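Local coordinates for protein acyl-CoA thioesterase (Alicyclobacillus acidocaldarius subsp. acidocaldarius, PDB 3RQB) that is of unknown function but has a double hotdog fold and probably hydrolyses acyl-CoA thioesters, at residues A64-F69 with T208-V213; D190-R195 with F244-E249. All coordinates share one frame; numbering follows the deposited sequence.

Contact 1 (A64-F69 with T208-V213)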
loop_
_atom_site.group_PDB
_atom_site.type_symbol
_atom_site.label_atom_id
_atom_site.label_comp_id
_atom_site.label_asym_id
_atom_site.label_seq_id
_atom_site.Cartn_x
_atom_site.Cartn_y
_atom_site.Cartn_z
ATOM N N ALA B 64 -9.902 1.759 0.633
ATOM C CA ALA B 64 -8.468 1.786 0.852
ATOM C C ALA B 64 -8.009 3.149 1.348
ATOM O O ALA B 64 -8.666 4.162 1.106
ATOM C CB ALA B 64 -7.737 1.416 -0.427
ATOM N N LEU B 65 -6.878 3.151 2.048
ATOM C CA LEU B 65 -6.222 4.373 2.487
ATOM C C LEU B 65 -4.703 4.259 2.376
ATOM O O LEU B 65 -4.112 3.257 2.787
ATOM C CB LEU B 65 -6.587 4.700 3.932
ATOM C CG LEU B 65 -5.901 5.976 4.437
ATOM C CD1 LEU B 65 -6.093 7.147 3.461
ATOM C CD2 LEU B 65 -6.375 6.369 5.832
ATOM N N THR B 66 -4.085 5.292 1.810
ATOM C CA THR B 66 -2.638 5.417 1.775
ATOM C C THR B 66 -2.300 6.780 2.339
ATOM O O THR B 66 -2.766 7.797 1.826
ATOM C CB THR B 66 -2.079 5.316 0.342
ATOM O OG1 THR B 66 -2.214 3.970 -0.142
ATOM C CG2 THR B 66 -0.613 5.733 0.314
ATOM N N VAL B 67 -1.521 6.792 3.415
ATOM C CA VAL B 67 -1.096 8.031 4.048
ATOM C C VAL B 67 0.399 8.143 3.924
ATOM O O VAL B 67 1.122 7.220 4.281
ATOM C CB VAL B 67 -1.401 8.054 5.560
ATOM C CG1 VAL B 67 -0.860 9.334 6.190
ATOM C CG2 VAL B 67 -2.887 7.904 5.832
ATOM N N ASN B 68 0.860 9.282 3.432
ATOM C CA ASN B 68 2.286 9.559 3.355
ATOM C C ASN B 68 2.650 10.670 4.333
ATOM O O ASN B 68 2.050 11.751 4.295
ATOM C CB ASN B 68 2.653 9.949 1.928
ATOM C CG ASN B 68 1.963 9.075 0.904
ATOM O OD1 ASN B 68 1.139 9.546 0.114
ATOM N ND2 ASN B 68 2.270 7.785 0.936
ATOM N N PHE B 69 3.620 10.410 5.212
ATOM C CA PHE B 69 4.017 11.419 6.188
ATOM C C PHE B 69 5.195 12.234 5.650
ATOM O O PHE B 69 6.348 11.769 5.615
ATOM C CB PHE B 69 4.394 10.767 7.519
ATOM C CG PHE B 69 3.359 9.798 8.041
ATOM C CD1 PHE B 69 2.471 10.177 9.037
ATOM C CD2 PHE B 69 3.276 8.504 7.540
ATOM C CE1 PHE B 69 1.513 9.286 9.525
ATOM C CE2 PHE B 69 2.319 7.599 8.023
ATOM C CZ PHE B 69 1.438 7.991 9.015
ATOM N N THR B 208 7.924 6.317 9.941
ATOM C CA THR B 208 7.135 5.815 8.833
ATOM C C THR B 208 6.993 6.885 7.773
ATOM O O THR B 208 6.541 8.002 8.048
ATOM C CB THR B 208 5.730 5.380 9.279
ATOM O OG1 THR B 208 5.822 4.183 10.059
ATOM C CG2 THR B 208 4.851 5.115 8.066
ATOM N N VAL B 209 7.408 6.542 6.563
ATOM C CA VAL B 209 7.199 7.385 5.401
ATOM C C VAL B 209 5.787 7.241 4.839
ATOM O O VAL B 209 5.141 8.231 4.476
ATOM C CB VAL B 209 8.196 7.016 4.311
ATOM C CG1 VAL B 209 7.850 7.721 2.996
ATOM C CG2 VAL B 209 9.599 7.340 4.784
ATOM N N THR B 210 5.315 6.000 4.762
ATOM C CA THR B 210 4.029 5.716 4.145
ATOM C C THR B 210 3.340 4.484 4.734
ATOM O O THR B 210 3.987 3.520 5.163
ATOM C CB THR B 210 4.172 5.556 2.624
ATOM O OG1 THR B 210 2.882 5.326 2.040
ATOM C CG2 THR B 210 5.089 4.403 2.310
ATOM N N PHE B 211 2.012 4.540 4.747
ATOM C CA PHE B 211 1.197 3.538 5.392
ATOM C C PHE B 211 -0.023 3.294 4.505
ATOM O O PHE B 211 -0.709 4.244 4.125
ATOM C CB PHE B 211 0.823 4.095 6.764
ATOM C CG PHE B 211 -0.187 3.281 7.527
ATOM C CD1 PHE B 211 0.192 2.144 8.228
ATOM C CD2 PHE B 211 -1.513 3.692 7.594
ATOM C CE1 PHE B 211 -0.742 1.409 8.954
ATOM C CE2 PHE B 211 -2.447 2.965 8.316
ATOM C CZ PHE B 211 -2.061 1.822 8.999
ATOM N N THR B 212 -0.281 2.033 4.154
ATOM C CA THR B 212 -1.469 1.694 3.365
ATOM C C THR B 212 -2.348 0.691 4.109
ATOM O O THR B 212 -1.843 -0.165 4.836
ATOM C CB THR B 212 -1.123 1.131 1.957
ATOM O OG1 THR B 212 -0.572 2.169 1.139
ATOM C CG2 THR B 212 -2.364 0.620 1.269
ATOM N N VAL B 213 -3.665 0.829 3.954
ATOM C CA VAL B 213 -4.613 -0.132 4.525
ATOM C C VAL B 213 -5.820 -0.433 3.620
ATOM O O VAL B 213 -6.501 0.467 3.118
ATOM C CB VAL B 213 -5.132 0.317 5.903
ATOM C CG1 VAL B 213 -5.859 1.641 5.779
ATOM C CG2 VAL B 213 -6.058 -0.738 6.488
#

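Contact 2 (D190-R195 with F244-E249)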
loop_
_atom_site.group_PDB
_atom_site.type_symbol
_atom_site.label_atom_id
_atom_site.label_comp_id
_atom_site.label_asym_id
_atom_site.label_seq_id
_atom_site.Cartn_x
_atom_site.Cartn_y
_atom_site.Cartn_z
ATOM N N ASP B 190 -1.282 0.646 13.018
ATOM C CA ASP B 190 -0.002 1.189 13.447
ATOM C C ASP B 190 0.323 0.842 14.898
ATOM O O ASP B 190 1.295 1.350 15.454
ATOM C CB ASP B 190 0.139 2.689 13.184
ATOM C CG ASP B 190 1.587 3.148 13.283
ATOM O OD1 ASP B 190 2.465 2.333 12.927
ATOM O OD2 ASP B 190 1.861 4.291 13.726
ATOM N N THR B 191 -0.499 0.008 15.527
ATOM C CA THR B 191 -0.265 -0.319 16.935
ATOM C C THR B 191 0.826 -1.386 17.128
ATOM O O THR B 191 1.165 -1.747 18.256
ATOM C CB THR B 191 -1.559 -0.767 17.647
ATOM O OG1 THR B 191 -2.017 -2.003 17.093
ATOM C CG2 THR B 191 -2.637 0.274 17.486
ATOM N N PHE B 192 1.383 -1.874 16.025
ATOM C CA PHE B 192 2.460 -2.859 16.095
ATOM C C PHE B 192 3.817 -2.260 16.424
ATOM O O PHE B 192 4.240 -1.262 15.832
ATOM C CB PHE B 192 2.573 -3.633 14.785
ATOM C CG PHE B 192 1.368 -4.465 14.476
ATOM C CD1 PHE B 192 1.006 -5.511 15.306
ATOM C CD2 PHE B 192 0.600 -4.206 13.356
ATOM C CE1 PHE B 192 -0.110 -6.284 15.027
ATOM C CE2 PHE B 192 -0.513 -4.969 13.076
ATOM C CZ PHE B 192 -0.868 -6.012 13.912
ATOM N N VAL B 193 4.500 -2.897 17.363
ATOM C CA VAL B 193 5.884 -2.585 17.634
ATOM C C VAL B 193 6.646 -2.645 16.319
ATOM O O VAL B 193 6.373 -3.509 15.490
ATOM C CB VAL B 193 6.457 -3.601 18.610
ATOM C CG1 VAL B 193 7.959 -3.741 18.429
ATOM C CG2 VAL B 193 6.103 -3.194 20.029
ATOM N N PRO B 194 7.598 -1.716 16.117
ATOM C CA PRO B 194 8.333 -1.600 14.853
ATOM C C PRO B 194 9.090 -2.878 14.563
ATOM O O PRO B 194 9.846 -3.333 15.430
ATOM C CB PRO B 194 9.344 -0.480 15.142
ATOM C CG PRO B 194 8.760 0.277 16.260
ATOM C CD PRO B 194 8.086 -0.751 17.112
ATOM N N ARG B 195 8.934 -3.421 13.359
ATOM C CA ARG B 195 9.477 -4.745 13.067
ATOM C C ARG B 195 10.941 -4.858 13.537
ATOM O O ARG B 195 11.326 -5.822 14.211
ATOM C CB ARG B 195 9.348 -5.069 11.572
ATOM C CG ARG B 195 7.910 -5.214 11.050
ATOM C CD ARG B 195 7.137 -6.313 11.766
ATOM N NE ARG B 195 6.469 -5.806 12.966
ATOM C CZ ARG B 195 6.226 -6.518 14.064
ATOM N NH1 ARG B 195 6.596 -7.782 14.143
ATOM N NH2 ARG B 195 5.611 -5.959 15.094
ATOM N N PHE B 244 12.924 -0.355 5.838
ATOM C CA PHE B 244 12.285 -1.658 5.935
ATOM C C PHE B 244 10.770 -1.503 5.854
ATOM O O PHE B 244 10.252 -0.384 5.888
ATOM C CB PHE B 244 12.660 -2.339 7.252
ATOM C CG PHE B 244 11.967 -1.754 8.446
ATOM C CD1 PHE B 244 12.562 -0.733 9.174
ATOM C CD2 PHE B 244 10.707 -2.217 8.832
ATOM C CE1 PHE B 244 11.917 -0.190 10.270
ATOM C CE2 PHE B 244 10.050 -1.683 9.921
ATOM C CZ PHE B 244 10.652 -0.667 10.645
ATOM N N ASP B 245 10.069 -2.636 5.843
ATOM C CA ASP B 245 8.639 -2.664 5.574
ATOM C C ASP B 245 7.877 -3.540 6.564
ATOM O O ASP B 245 8.431 -4.448 7.181
ATOM C CB ASP B 245 8.380 -3.185 4.159
ATOM C CG ASP B 245 8.332 -4.700 4.099
ATOM O OD1 ASP B 245 9.159 -5.356 4.768
ATOM O OD2 ASP B 245 7.450 -5.234 3.396
ATOM N N GLN B 246 6.586 -3.275 6.692
ATOM C CA GLN B 246 5.764 -4.059 7.578
ATOM C C GLN B 246 4.567 -4.504 6.785
ATOM O O GLN B 246 3.926 -3.696 6.123
ATOM C CB GLN B 246 5.317 -3.214 8.772
ATOM C CG GLN B 246 4.833 -4.030 9.952
ATOM C CD GLN B 246 4.587 -3.181 11.181
ATOM O OE1 GLN B 246 5.509 -2.892 11.943
ATOM N NE2 GLN B 246 3.334 -2.779 11.384
ATOM N N ILE B 247 4.290 -5.798 6.826
ATOM C CA ILE B 247 3.051 -6.323 6.285
ATOM C C ILE B 247 2.226 -6.865 7.434
ATOM O O ILE B 247 2.751 -7.549 8.313
ATOM C CB ILE B 247 3.307 -7.444 5.287
ATOM C CG1 ILE B 247 4.378 -7.015 4.287
ATOM C CG2 ILE B 247 2.023 -7.813 4.574
ATOM C CD1 ILE B 247 4.422 -7.872 3.040
ATOM N N GLY B 248 0.936 -6.567 7.440
ATOM C CA GLY B 248 0.117 -7.030 8.537
ATOM C C GLY B 248 -1.340 -7.263 8.217
ATOM O O GLY B 248 -1.881 -6.684 7.276
ATOM N N GLU B 249 -1.967 -8.116 9.026
ATOM C CA GLU B 249 -3.378 -8.460 8.888
ATOM C C GLU B 249 -4.097 -8.320 10.218
ATOM O O GLU B 249 -3.491 -8.471 11.275
ATOM C CB GLU B 249 -3.516 -9.898 8.433
ATOM C CG GLU B 249 -2.571 -10.246 7.324
ATOM C CD GLU B 249 -2.125 -11.686 7.384
ATOM O OE1 GLU B 249 -2.659 -12.448 8.228
ATOM O OE2 GLU B 249 -1.229 -12.047 6.588
#

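Contact 1 (A64-F69 with T208-V213)
Backbone hydrogen bonding carries the junction of Leu65 and Val67 with Val213 and Phe211, on strands that run antiparallel (173°). Leu65 and Val213 exchange a reciprocal pair, Leu65 N to Val213 O at 2.9 Å and Val213 N to Leu65 O at 2.7 Å. Val67 and Phe211 repeat the pattern, with Val67 N 2.8 Å from Phe211 O. Between them falls the non-hydrogen-bonded pair Thr66 with Thr212, and beyond Val67 comes a second, Asn68 with Thr210. At the far end Phe69 N still bonds to Val209 O; here Val209 and Thr210 together pair with Leu264 of strand 257-267, a classic beta bulge, and the chain turns a corner.

Thr66, Asn68, Thr210 and Thr212 share one face. Thr66 OG1 and Thr212 OG1 lie 2.8 Å apart in a hydrogen bond; both hydroxyls sit beside their own backbone N (chi1 -70° and -69°), where they can meet across the strands. Asn68 lies alongside Thr210, and its ND2 makes a weak bond to Thr210 OG1, while OD1 is bonded to Thr109 of the second subunit. This face thus meets the dimer partner, Thr66 packing on Thr66 of that subunit.

The pairing illustrates how a double hotdog is built: strand 61-69 belongs to the N-terminal hotdog domain and strand 206-215 to the C-terminal one, so the two domains join edge to edge through these strands.

Apolar groups occupy the other face, toward helix 41-53, where Leu65 and Val67 touch Leu49 and Ala45. Leu65 CB meets Val213 CG1 at 3.6 Å. The Phe69 ring runs beside Phe211, its edge meeting that side chain: Phe69 CE2 is 4.0 Å from Phe211 CB and 3.5 Å from Thr208 CG2. Val67 CG1 lies over one face of the Phe69 ring, offset toward the rim.

Contact 2 (D190-R195 with F244-E249)
Gln246 reaches from its strand to the loop 190-195, where its amide lies between Arg195 and Phe192. The Gln246 and Arg195 chains cross at about a right angle. Arg195, bent at chi2 and chi3, curls so that its CG rests against Gln246 CG (3.5 Å) and its NE comes within 3.2 Å of Gln246 OE1. This hydrogen bond is lopsided: OE1 lies in the guanidinium plane, at its edge, whereas NE stands above the amide plane, the two flat groups being 79° apart. On the amide's nitrogen side, Gln246 NE2 approaches Phe192 CB at 3.6 Å, with ring and amide planes nearly perpendicular (83°). Phe244 adds an apolar touch, its CE2 meeting Arg195 CB at 3.8 Å. An alanine in place of Gln246 would probably leave Arg195 NE without its acceptor and open a gap beside Phe192. The guanidinium has other holds, a weak NH2 bond to Val193 O and NH1 bonds to Ala166 O and Thr168 OG1, which limit its rotation. The loop joins helix 182-188 to helix 195-200, with Pro194 as N-cap, and lies over the C-terminal hotdog sheet: Phe192 and Arg195 reach strand 230-240, while Gln246 touches Gln263 of strand 257-267.

Overall arrangement
Contacts 1 and 2 have centres about 12 Å apart and lie side by side across the same antiparallel strand system. Strand 257-267 intervenes between strand 206-215 of contact 1 and strand 243-251 of contact 2, and its Gln263 touches both. The contacts also meet directly, Phe211 CE1 lying 4.2 Å from Asp190 N. Along the chain their segments alternate, 64-69, 190-195, 208-213, 244-249, so neither is nested in the other. Contact 1 ties the N-terminal hotdog domain to the C-terminal one, whereas contact 2 fastens a loop between helices onto the sheet within the C-terminal domain. Contact 1 meets the second subunit along much of its length, contact 2 only through Asp245 and Glu249.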